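Local coordinates for protein serine--tRNA ligase, cytoplasmic (Candida albicans, PDB 3QO8) that catalyses the two-step attachment of serine to tRNA(Ser), first activating serine with ATP and then transferring it to the acceptor end of the tRNA, at residues Ile251-His255 with Pro268-Ala272; Ser312-Phe316 with Cys370-Thr374; Leu187-Ile192 with Ser406-Ile412. All blocks are in the same frame, centred on the assembly; numbering follows the deposited sequence. Where two conformers were deposited one is given.

In the fold
All three contacts are buried and reach the same mixed sheet of the class II catalytic core, but they bring different chemistry to it. Contact 1, with Y271 of strand 269-278, is aromatic with one ring-to-ring hydrogen bond. Contact 2 sets helix 312-329 along strand 363-372 through an amide, two rings and a sulfur. Contacts 1 and 3 both reach the second subunit, whereas contact 2 lies wholly within one. The salt bridge from R270 NE to E315 OE2 joins contacts 1 and 2, whose centres lie about 14 Å apart. Contact 3, about 22 and 24 Å from them between centres, is helix against helix: an apolar patch with a buried polar end, close to the bound seryl-adenylate analogue.

Contact 1. Residues Ile251-His255 with Pro268-Ala272; sequences ISAYH and PVRYA
Y271 points its phenol at the chain around the end of the helix that includes I251, and three side chains of 251-255 gather round it. The one polar link is between rings: the hydrogen bond of H255 NE2 with Y271 OH is unusually short at 2.5 Å, so its exact length should be read with care. NE2 lies in the plane of the tyrosine ring at its edge, and the hydroxyl likewise sits near the imidazole plane. The two rings therefore meet rim to rim, with planes 27° apart. H255 ND1 is bonded to E258, so both imidazole nitrogens are held.

Y254 approaches differently. With its CG anti to the backbone N (chi1 -169°), its side chain crosses that of Y271 at about a right angle, the ring planes 71° apart. CE2 of Y254 comes 3.4 Å from Y271 OH, while its CD2 covers one face of the H255 ring toward the rim, completing an aromatic cluster. I251 touches the tyrosine ring nearer its CB end, CG2 lying 4.0 Å from Y271 CD2.

R181 of the second subunit is hydrogen-bonded to Y254 OH, and F179 of that subunit meets the Y254 ring edge-to-face. Strand 269-278 leads into R279, R280 and E281, probable ATP ligands, consistent with motif 2 of class II synthetases. It runs between strands 205-208 and 297-307, whose L207 and F304 pack on I251.

Contact 2. Residues Ser312-Phe316 with Cys370-Thr374; sequences SWEEF and CSNCT
Helix segment 312-316 and strand segment 370-372 run antiparallel, their axes at 176° and 8.9 Å apart at closest approach, with F316 opposite N372 and S312 near T374. N372 contributes the largest share of the contact. With CG anti to the backbone N (chi1 -172°), its amide sits between S312 and W313: ND2 donates to S312 OG over 3.1 Å in a nearly straight bond, the acceptor lying close to the amide plane. The same ND2 sits over one face of the W313 indole, 3.2 Å from CE3, with ring and amide planes 55° apart. At the amide's other end OD1 accepts from T374 N at 2.8 Å, the donor tilted above the carbonyl plane. This is an Asx turn, formed where strand 363-372 of the class II antiparallel sheet ends, so both amide atoms are engaged and the rotation of the group is fixed. H399 ND1, from a neighbouring strand, is also bonded to S312 OG.

F316 lies further along the helix. SG of C370 stands over its face, 4.3 Å from the ring centroid, a sulfur-aromatic contact, while N372 N meets the ring edge 3.7 Å from F316 CD1. T374 CG2 touches W313 CZ2 at 3.9 Å.

Contact 3. Residues Leu187-Ile192 with Ser406-Ile412; sequences LNQALI and SATERTI. With SSA (5'-O-(N-(L-seryl)-sulfamoyl)adenosine), chain B.
T408 and N188 make the hydrogen bond that crosses this helix pair: T408 OG1 donates to N188 OD1 over 2.7 Å. The donor stands 36° above the carbonyl plane, and the two side chains cross at about a right angle. The threonine hydroxyl takes the place between its backbone N and carbonyl carbon (chi1 60°), which leaves CG2 for the apolar side of the contact. N188 ND2 is bonded to E299, on strand 297-307, and E409 OE1 accepts from the backbone N of that same E299. The E409 chain starts away from N188, but its bend at chi2 brings the carboxylate back obliquely toward the amide; N188 OD1 and E409 OE2, 3.4 Å apart, are two acceptors and form no bond.

A second polar set lies within 406-412. S406 OG donates to T411 OG1, which in turn donates to A407 O over 3.0 Å; A407 O also receives T411 N, so two donors from one residue grip the carbonyl at the helix start.

The apolar contacts centre on L191. Its CD1 reaches I412 CG1 at 3.6 Å and T411 CG2 at 3.8 Å, while L191 CB meets T408 CG2. I192 CG1 lies against the same methyl at 3.8 Å. I412 extends CD1 to the L187-N188 backbone. The segment axes come to 9.4 Å and cross at 114°; N188 and T408 have the nearest CA atoms.

The opposite side of 406-412 lines the active site. A407 CB lies 3.4 Å from SSA C1'. SSA C2' lies over one face of the R410 guanidinium, toward its rim, and NH2 nears the adenine. F293 O and E366 O bond R410 NE and NH1, and the F293 ring adds a cation-pi contact. This arginine, following E409 at a helix start, is characteristic of class II motif 3.

Contact 1. Residues Ile251-His255 with Pro268-Ala272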
loop_
_atom_site.group_PDB
_atom_site.type_symbol
_atom_site.label_atom_id
_atom_site.label_comp_id
_atom_site.label_asym_id
_atom_site.label_seq_id
_atom_site.Cartn_x
_atom_site.Cartn_y
_atom_site.Cartn_z
ATOM N N ILE A 251 6.924 -9.912 8.562
ATOM C CA ILE A 251 7.784 -11.072 8.394
ATOM C C ILE A 251 8.301 -11.569 9.750
ATOM O O ILE A 251 8.488 -12.765 9.952
ATOM C CB ILE A 251 8.935 -10.781 7.394
ATOM C CG1 ILE A 251 8.344 -10.497 6.005
ATOM C CG2 ILE A 251 9.937 -11.953 7.376
ATOM C CD1 ILE A 251 9.363 -10.138 4.896
ATOM N N SER A 252 8.517 -10.659 10.698
ATOM C CA SER A 252 8.938 -11.091 12.028
ATOM C C SER A 252 7.834 -11.944 12.667
ATOM O O SER A 252 8.113 -12.858 13.439
ATOM C CB SER A 252 9.300 -9.901 12.934
ATOM O OG SER A 252 8.140 -9.196 13.354
ATOM N N ALA A 253 6.578 -11.653 12.327
ATOM C CA ALA A 253 5.457 -12.407 12.892
ATOM C C ALA A 253 5.120 -13.660 12.084
ATOM O O ALA A 253 4.249 -14.430 12.475
ATOM C CB ALA A 253 4.228 -11.526 13.009
ATOM N N TYR A 254 5.801 -13.847 10.955
ATOM C CA TYR A 254 5.537 -14.970 10.046
ATOM C C TYR A 254 5.591 -16.316 10.781
ATOM O O TYR A 254 4.714 -17.163 10.603
ATOM C CB TYR A 254 6.555 -14.942 8.901
ATOM C CG TYR A 254 6.292 -15.873 7.726
ATOM C CD1 TYR A 254 5.281 -15.601 6.806
ATOM C CD2 TYR A 254 7.087 -16.987 7.511
ATOM C CE1 TYR A 254 5.057 -16.427 5.712
ATOM C CE2 TYR A 254 6.872 -17.826 6.421
ATOM C CZ TYR A 254 5.858 -17.532 5.525
ATOM O OH TYR A 254 5.641 -18.364 4.455
ATOM N N HIS A 255 6.618 -16.510 11.605
ATOM C CA HIS A 255 6.783 -17.767 12.341
ATOM C C HIS A 255 6.343 -17.673 13.799
ATOM O O HIS A 255 6.724 -18.516 14.611
ATOM C CB HIS A 255 8.238 -18.250 12.282
ATOM C CG HIS A 255 8.671 -18.690 10.922
ATOM N ND1 HIS A 255 8.160 -19.814 10.308
ATOM C CD2 HIS A 255 9.570 -18.162 10.056
ATOM C CE1 HIS A 255 8.714 -19.950 9.115
ATOM N NE2 HIS A 255 9.574 -18.963 8.940
ATOM N N PRO A 268 19.858 -21.540 9.664
ATOM C CA PRO A 268 19.086 -20.296 9.638
ATOM C C PRO A 268 18.017 -20.289 8.557
ATOM O O PRO A 268 18.137 -20.986 7.548
ATOM C CB PRO A 268 20.148 -19.248 9.284
ATOM C CG PRO A 268 21.091 -19.996 8.408
ATOM C CD PRO A 268 21.187 -21.370 9.053
ATOM N N VAL A 269 16.963 -19.520 8.779
ATOM C CA VAL A 269 15.961 -19.265 7.752
ATOM C C VAL A 269 16.132 -17.812 7.304
ATOM O O VAL A 269 16.104 -16.905 8.133
ATOM C CB VAL A 269 14.542 -19.475 8.299
ATOM C CG1 VAL A 269 13.524 -18.858 7.383
ATOM C CG2 VAL A 269 14.258 -20.965 8.516
ATOM N N ARG A 270 16.322 -17.598 6.011
ATOM C CA ARG A 270 16.594 -16.262 5.497
ATOM C C ARG A 270 15.524 -15.826 4.497
ATOM O O ARG A 270 15.277 -16.523 3.517
ATOM C CB ARG A 270 17.966 -16.249 4.828
ATOM C CG ARG A 270 19.121 -16.719 5.756
ATOM C CD ARG A 270 20.475 -16.481 5.097
ATOM N NE ARG A 270 21.603 -16.703 6.008
ATOM C CZ ARG A 270 22.463 -17.710 5.903
ATOM N NH1 ARG A 270 22.331 -18.589 4.917
ATOM N NH2 ARG A 270 23.469 -17.827 6.767
ATOM N N TYR A 271 14.896 -14.679 4.751
ATOM C CA TYR A 271 13.870 -14.147 3.850
ATOM C C TYR A 271 14.330 -12.856 3.159
ATOM O O TYR A 271 14.882 -11.959 3.797
ATOM C CB TYR A 271 12.569 -13.874 4.596
ATOM C CG TYR A 271 11.920 -15.134 5.107
ATOM C CD1 TYR A 271 11.421 -16.088 4.220
ATOM C CD2 TYR A 271 11.830 -15.390 6.464
ATOM C CE1 TYR A 271 10.832 -17.277 4.687
ATOM C CE2 TYR A 271 11.246 -16.561 6.934
ATOM C CZ TYR A 271 10.747 -17.495 6.041
ATOM O OH TYR A 271 10.176 -18.654 6.518
ATOM N N ALA A 272 14.110 -12.800 1.851
ATOM C CA ALA A 272 14.237 -11.579 1.081
ATOM C C ALA A 272 12.845 -10.956 1.036
ATOM O O ALA A 272 12.026 -11.280 0.161
ATOM C CB ALA A 272 14.742 -11.899 -0.313
#

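Contact 2. Residues Ser312-Phe316 with Cys370-Thr374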
loop_
_atom_site.group_PDB
_atom_site.type_symbol
_atom_site.label_atom_id
_atom_site.label_comp_id
_atom_site.label_asym_id
_atom_site.label_seq_id
_atom_site.Cartn_x
_atom_site.Cartn_y
_atom_site.Cartn_z
ATOM N N SER A 312 23.892 -15.820 15.891
ATOM C CA SER A 312 23.358 -14.559 15.390
ATOM C C SER A 312 24.448 -13.541 15.103
ATOM O O SER A 312 24.339 -12.753 14.165
ATOM C CB SER A 312 22.333 -13.968 16.354
ATOM O OG SER A 312 22.932 -13.688 17.600
ATOM N N TRP A 313 25.497 -13.531 15.919
ATOM C CA TRP A 313 26.530 -12.526 15.720
ATOM C C TRP A 313 27.303 -12.737 14.414
ATOM O O TRP A 313 27.618 -11.780 13.708
ATOM C CB TRP A 313 27.429 -12.399 16.956
ATOM C CG TRP A 313 26.604 -12.002 18.148
ATOM C CD1 TRP A 313 26.245 -12.795 19.201
ATOM C CD2 TRP A 313 25.973 -10.731 18.371
ATOM N NE1 TRP A 313 25.449 -12.091 20.074
ATOM C CE2 TRP A 313 25.269 -10.821 19.590
ATOM C CE3 TRP A 313 25.936 -9.527 17.660
ATOM C CZ2 TRP A 313 24.548 -9.750 20.119
ATOM C CZ3 TRP A 313 25.211 -8.465 18.184
ATOM C CH2 TRP A 313 24.533 -8.583 19.403
ATOM N N GLU A 314 27.573 -13.988 14.079
ATOM C CA GLU A 314 28.148 -14.317 12.780
ATOM C C GLU A 314 27.171 -13.959 11.649
ATOM O O GLU A 314 27.572 -13.457 10.602
ATOM C CB GLU A 314 28.500 -15.806 12.732
ATOM C CG GLU A 314 29.103 -16.281 11.425
ATOM C CD GLU A 314 29.376 -17.781 11.419
ATOM O OE1 GLU A 314 28.445 -18.567 11.720
ATOM O OE2 GLU A 314 30.525 -18.172 11.118
ATOM N N GLU A 315 25.882 -14.206 11.863
ATOM C CA GLU A 315 24.893 -13.869 10.841
ATOM C C GLU A 315 24.817 -12.362 10.607
ATOM O O GLU A 315 24.668 -11.917 9.466
ATOM C CB GLU A 315 23.510 -14.383 11.222
ATOM C CG GLU A 315 22.481 -14.208 10.092
ATOM C CD GLU A 315 22.782 -15.072 8.877
ATOM O OE1 GLU A 315 23.407 -16.143 9.045
ATOM O OE2 GLU A 315 22.385 -14.685 7.753
ATOM N N PHE A 316 24.899 -11.587 11.691
ATOM C CA PHE A 316 24.887 -10.119 11.601
ATOM C C PHE A 316 25.985 -9.645 10.642
ATOM O O PHE A 316 25.751 -8.785 9.786
ATOM C CB PHE A 316 25.089 -9.512 13.004
ATOM C CG PHE A 316 25.203 -8.002 13.028
ATOM C CD1 PHE A 316 24.086 -7.210 13.211
ATOM C CD2 PHE A 316 26.444 -7.381 12.913
ATOM C CE1 PHE A 316 24.188 -5.817 13.257
ATOM C CE2 PHE A 316 26.557 -5.980 12.948
ATOM C CZ PHE A 316 25.431 -5.203 13.128
ATOM N N CYS A 370 21.070 -2.297 9.829
ATOM C CA CYS A 370 21.241 -3.724 10.028
ATOM C C CYS A 370 21.319 -3.974 11.535
ATOM O O CYS A 370 22.208 -3.449 12.204
ATOM C CB CYS A 370 22.539 -4.182 9.345
ATOM S SG CYS A 370 22.960 -5.966 9.567
ATOM N N SER A 371 20.388 -4.760 12.065
ATOM C CA SER A 371 20.241 -4.930 13.505
ATOM C C SER A 371 20.201 -6.391 13.909
ATOM O O SER A 371 19.552 -7.195 13.259
ATOM C CB SER A 371 18.936 -4.283 13.982
ATOM O OG SER A 371 18.909 -2.896 13.697
ATOM N N ASN A 372 20.892 -6.719 14.996
ATOM C CA ASN A 372 20.680 -7.979 15.695
ATOM C C ASN A 372 19.764 -7.686 16.871
ATOM O O ASN A 372 20.121 -6.918 17.773
ATOM C CB ASN A 372 22.000 -8.572 16.195
ATOM C CG ASN A 372 21.835 -9.976 16.764
ATOM O OD1 ASN A 372 20.714 -10.460 16.955
ATOM N ND2 ASN A 372 22.958 -10.635 17.042
ATOM N N CYS A 373 18.566 -8.263 16.833
ATOM C CA CYS A 373 17.560 -8.051 17.868
ATOM C C CYS A 373 17.527 -9.240 18.831
ATOM O O CYS A 373 16.610 -9.370 19.647
ATOM C CB CYS A 373 16.173 -7.821 17.225
ATOM S SG CYS A 373 16.123 -6.300 16.181
ATOM N N THR A 374 18.542 -10.097 18.735
ATOM C CA THR A 374 18.608 -11.333 19.517
ATOM C C THR A 374 17.213 -11.959 19.683
ATOM O O THR A 374 16.524 -12.178 18.678
ATOM C CB THR A 374 19.382 -11.160 20.869
ATOM O OG1 THR A 374 18.712 -10.222 21.722
ATOM C CG2 THR A 374 20.805 -10.673 20.607
#

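Contact 3. Residues Leu187-Ile192 with Ser406-Ile412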
loop_
_atom_site.group_PDB
_atom_site.type_symbol
_atom_site.label_atom_id
_atom_site.label_comp_id
_atom_site.label_asym_id
_atom_site.label_seq_id
_atom_site.Cartn_x
_atom_site.Cartn_y
_atom_site.Cartn_z
ATOM N N LEU A 187 13.428 2.197 -13.087
ATOM C CA LEU A 187 14.539 2.087 -12.143
ATOM C C LEU A 187 14.078 1.501 -10.814
ATOM O O LEU A 187 14.791 0.721 -10.196
ATOM C CB LEU A 187 15.189 3.453 -11.894
ATOM C CG LEU A 187 16.178 3.905 -12.971
ATOM C CD1 LEU A 187 16.435 5.401 -12.884
ATOM C CD2 LEU A 187 17.472 3.105 -12.875
ATOM N N ASN A 188 12.909 1.925 -10.350
ATOM C CA ASN A 188 12.368 1.385 -9.113
ATOM C C ASN A 188 12.147 -0.127 -9.223
ATOM O O ASN A 188 12.577 -0.887 -8.359
ATOM C CB ASN A 188 11.080 2.105 -8.727
ATOM C CG ASN A 188 10.782 1.994 -7.248
ATOM O OD1 ASN A 188 11.577 2.425 -6.402
ATOM N ND2 ASN A 188 9.625 1.456 -6.926
ATOM N N GLN A 189 11.507 -0.559 -10.310
ATOM C CA GLN A 189 11.308 -1.985 -10.561
ATOM C C GLN A 189 12.634 -2.729 -10.713
ATOM O O GLN A 189 12.781 -3.857 -10.233
ATOM C CB GLN A 189 10.419 -2.194 -11.794
ATOM C CG GLN A 189 8.945 -1.856 -11.538
ATOM C CD GLN A 189 8.337 -2.733 -10.463
ATOM O OE1 GLN A 189 7.786 -2.248 -9.476
ATOM N NE2 GLN A 189 8.428 -4.035 -10.654
ATOM N N ALA A 190 13.596 -2.099 -11.389
ATOM C CA ALA A 190 14.912 -2.690 -11.556
ATOM C C ALA A 190 15.517 -3.004 -10.193
ATOM O O ALA A 190 16.023 -4.098 -9.974
ATOM C CB ALA A 190 15.853 -1.745 -12.377
ATOM N N LEU A 191 15.484 -2.037 -9.280
ATOM C CA LEU A 191 16.051 -2.264 -7.944
ATOM C C LEU A 191 15.311 -3.357 -7.171
ATOM O O LEU A 191 15.927 -4.184 -6.500
ATOM C CB LEU A 191 16.075 -0.974 -7.127
ATOM C CG LEU A 191 17.231 -0.058 -7.549
ATOM C CD1 LEU A 191 16.995 1.334 -7.045
ATOM C CD2 LEU A 191 18.553 -0.628 -7.022
ATOM N N ILE A 192 13.987 -3.362 -7.270
ATOM C CA ILE A 192 13.207 -4.395 -6.607
ATOM C C ILE A 192 13.603 -5.790 -7.127
ATOM O O ILE A 192 13.867 -6.711 -6.349
ATOM C CB ILE A 192 11.703 -4.169 -6.836
ATOM C CG1 ILE A 192 11.230 -2.924 -6.075
ATOM C CG2 ILE A 192 10.918 -5.394 -6.407
ATOM C CD1 ILE A 192 9.875 -2.387 -6.553
ATOM N N SER A 406 17.741 -2.865 0.058
ATOM C CA SER A 406 17.564 -1.588 -0.637
ATOM C C SER A 406 16.190 -0.985 -0.412
ATOM O O SER A 406 15.180 -1.597 -0.755
ATOM C CB SER A 406 17.811 -1.729 -2.142
ATOM O OG SER A 406 17.584 -0.490 -2.816
ATOM N N ALA A 407 16.161 0.200 0.194
ATOM C CA ALA A 407 14.979 1.047 0.155
ATOM C C ALA A 407 15.053 1.724 -1.203
ATOM O O ALA A 407 15.941 2.537 -1.450
ATOM C CB ALA A 407 15.021 2.065 1.271
ATOM N N THR A 408 14.156 1.360 -2.113
ATOM C CA THR A 408 14.447 1.594 -3.524
ATOM C C THR A 408 14.409 3.072 -3.952
ATOM O O THR A 408 15.279 3.527 -4.702
ATOM C CB THR A 408 13.552 0.720 -4.450
ATOM O OG1 THR A 408 12.178 1.038 -4.217
ATOM C CG2 THR A 408 13.759 -0.783 -4.134
ATOM N N GLU A 409 13.402 3.813 -3.513
ATOM C CA GLU A 409 13.329 5.224 -3.897
ATOM C C GLU A 409 14.573 5.979 -3.378
ATOM O O GLU A 409 15.159 6.789 -4.102
ATOM C CB GLU A 409 12.044 5.886 -3.392
ATOM C CG GLU A 409 10.797 5.627 -4.314
ATOM C CD GLU A 409 10.079 4.306 -4.033
ATOM O OE1 GLU A 409 10.510 3.557 -3.140
ATOM O OE2 GLU A 409 9.074 4.010 -4.729
ATOM N N ARG A 410 14.976 5.717 -2.137
ATOM C CA ARG A 410 16.162 6.401 -1.600
ATOM C C ARG A 410 17.443 5.935 -2.293
ATOM O O ARG A 410 18.356 6.728 -2.554
ATOM C CB ARG A 410 16.283 6.270 -0.075
ATOM C CG ARG A 410 17.444 7.117 0.477
ATOM C CD ARG A 410 17.535 7.096 2.008
ATOM N NE ARG A 410 16.380 7.756 2.603
ATOM C CZ ARG A 410 16.264 8.010 3.899
ATOM N NH1 ARG A 410 17.254 7.680 4.730
ATOM N NH2 ARG A 410 15.172 8.611 4.355
ATOM N N THR A 411 17.506 4.647 -2.619
ATOM C CA THR A 411 18.627 4.139 -3.395
ATOM C C THR A 411 18.683 4.795 -4.777
ATOM O O THR A 411 19.753 5.081 -5.281
ATOM C CB THR A 411 18.579 2.603 -3.524
ATOM O OG1 THR A 411 18.775 2.036 -2.225
ATOM C CG2 THR A 411 19.678 2.103 -4.452
ATOM N N ILE A 412 17.528 5.027 -5.391
ATOM C CA ILE A 412 17.498 5.763 -6.648
ATOM C C ILE A 412 18.124 7.141 -6.470
ATOM O O ILE A 412 18.920 7.583 -7.306
ATOM C CB ILE A 412 16.073 5.914 -7.207
ATOM C CG1 ILE A 412 15.586 4.569 -7.782
ATOM C CG2 ILE A 412 16.050 7.025 -8.285
ATOM C CD1 ILE A 412 14.074 4.529 -8.149
HETATM N N10 SSA B . 13.482 -3.123 8.976
HETATM C CA SSA B . 14.582 -2.189 9.207
HETATM C CB SSA B . 15.740 -2.500 8.260
HETATM O OG SSA B . 15.390 -2.157 6.904
HETATM C C9 SSA B . 14.118 -0.774 9.006
HETATM O O9 SSA B . 12.994 -0.520 8.589
HETATM N N8 SSA B . 15.000 0.176 9.302
HETATM S S1 SSA B . 14.810 1.708 8.873
HETATM O O1S SSA B . 13.762 2.370 9.595
HETATM O O2S SSA B . 16.047 2.387 9.077
HETATM O "O5'" SSA B . 14.507 1.785 7.364
HETATM C "C5'" SSA B . 15.340 1.137 6.417
HETATM C "C4'" SSA B . 15.664 2.110 5.279
HETATM O "O4'" SSA B . 14.498 2.586 4.597
HETATM C "C3'" SSA B . 16.366 3.371 5.733
HETATM O "O3'" SSA B . 17.754 3.098 5.977
HETATM C "C2'" SSA B . 16.123 4.282 4.536
HETATM O "O2'" SSA B . 17.036 3.963 3.468
HETATM C "C1'" SSA B . 14.717 3.892 4.079
HETATM N N9 SSA B . 13.717 4.821 4.646
HETATM C C8 SSA B . 13.357 4.934 5.934
HETATM N N7 SSA B . 12.426 5.908 6.038
HETATM C C5 SSA B . 12.209 6.390 4.800
HETATM C C6 SSA B . 11.373 7.366 4.296
HETATM N N6 SSA B . 10.568 8.044 5.143
HETATM N N1 SSA B . 11.378 7.624 2.967
HETATM C C2 SSA B . 12.185 6.944 2.145
HETATM N N3 SSA B . 12.997 5.983 2.605
HETATM C C4 SSA B . 13.031 5.705 3.928
#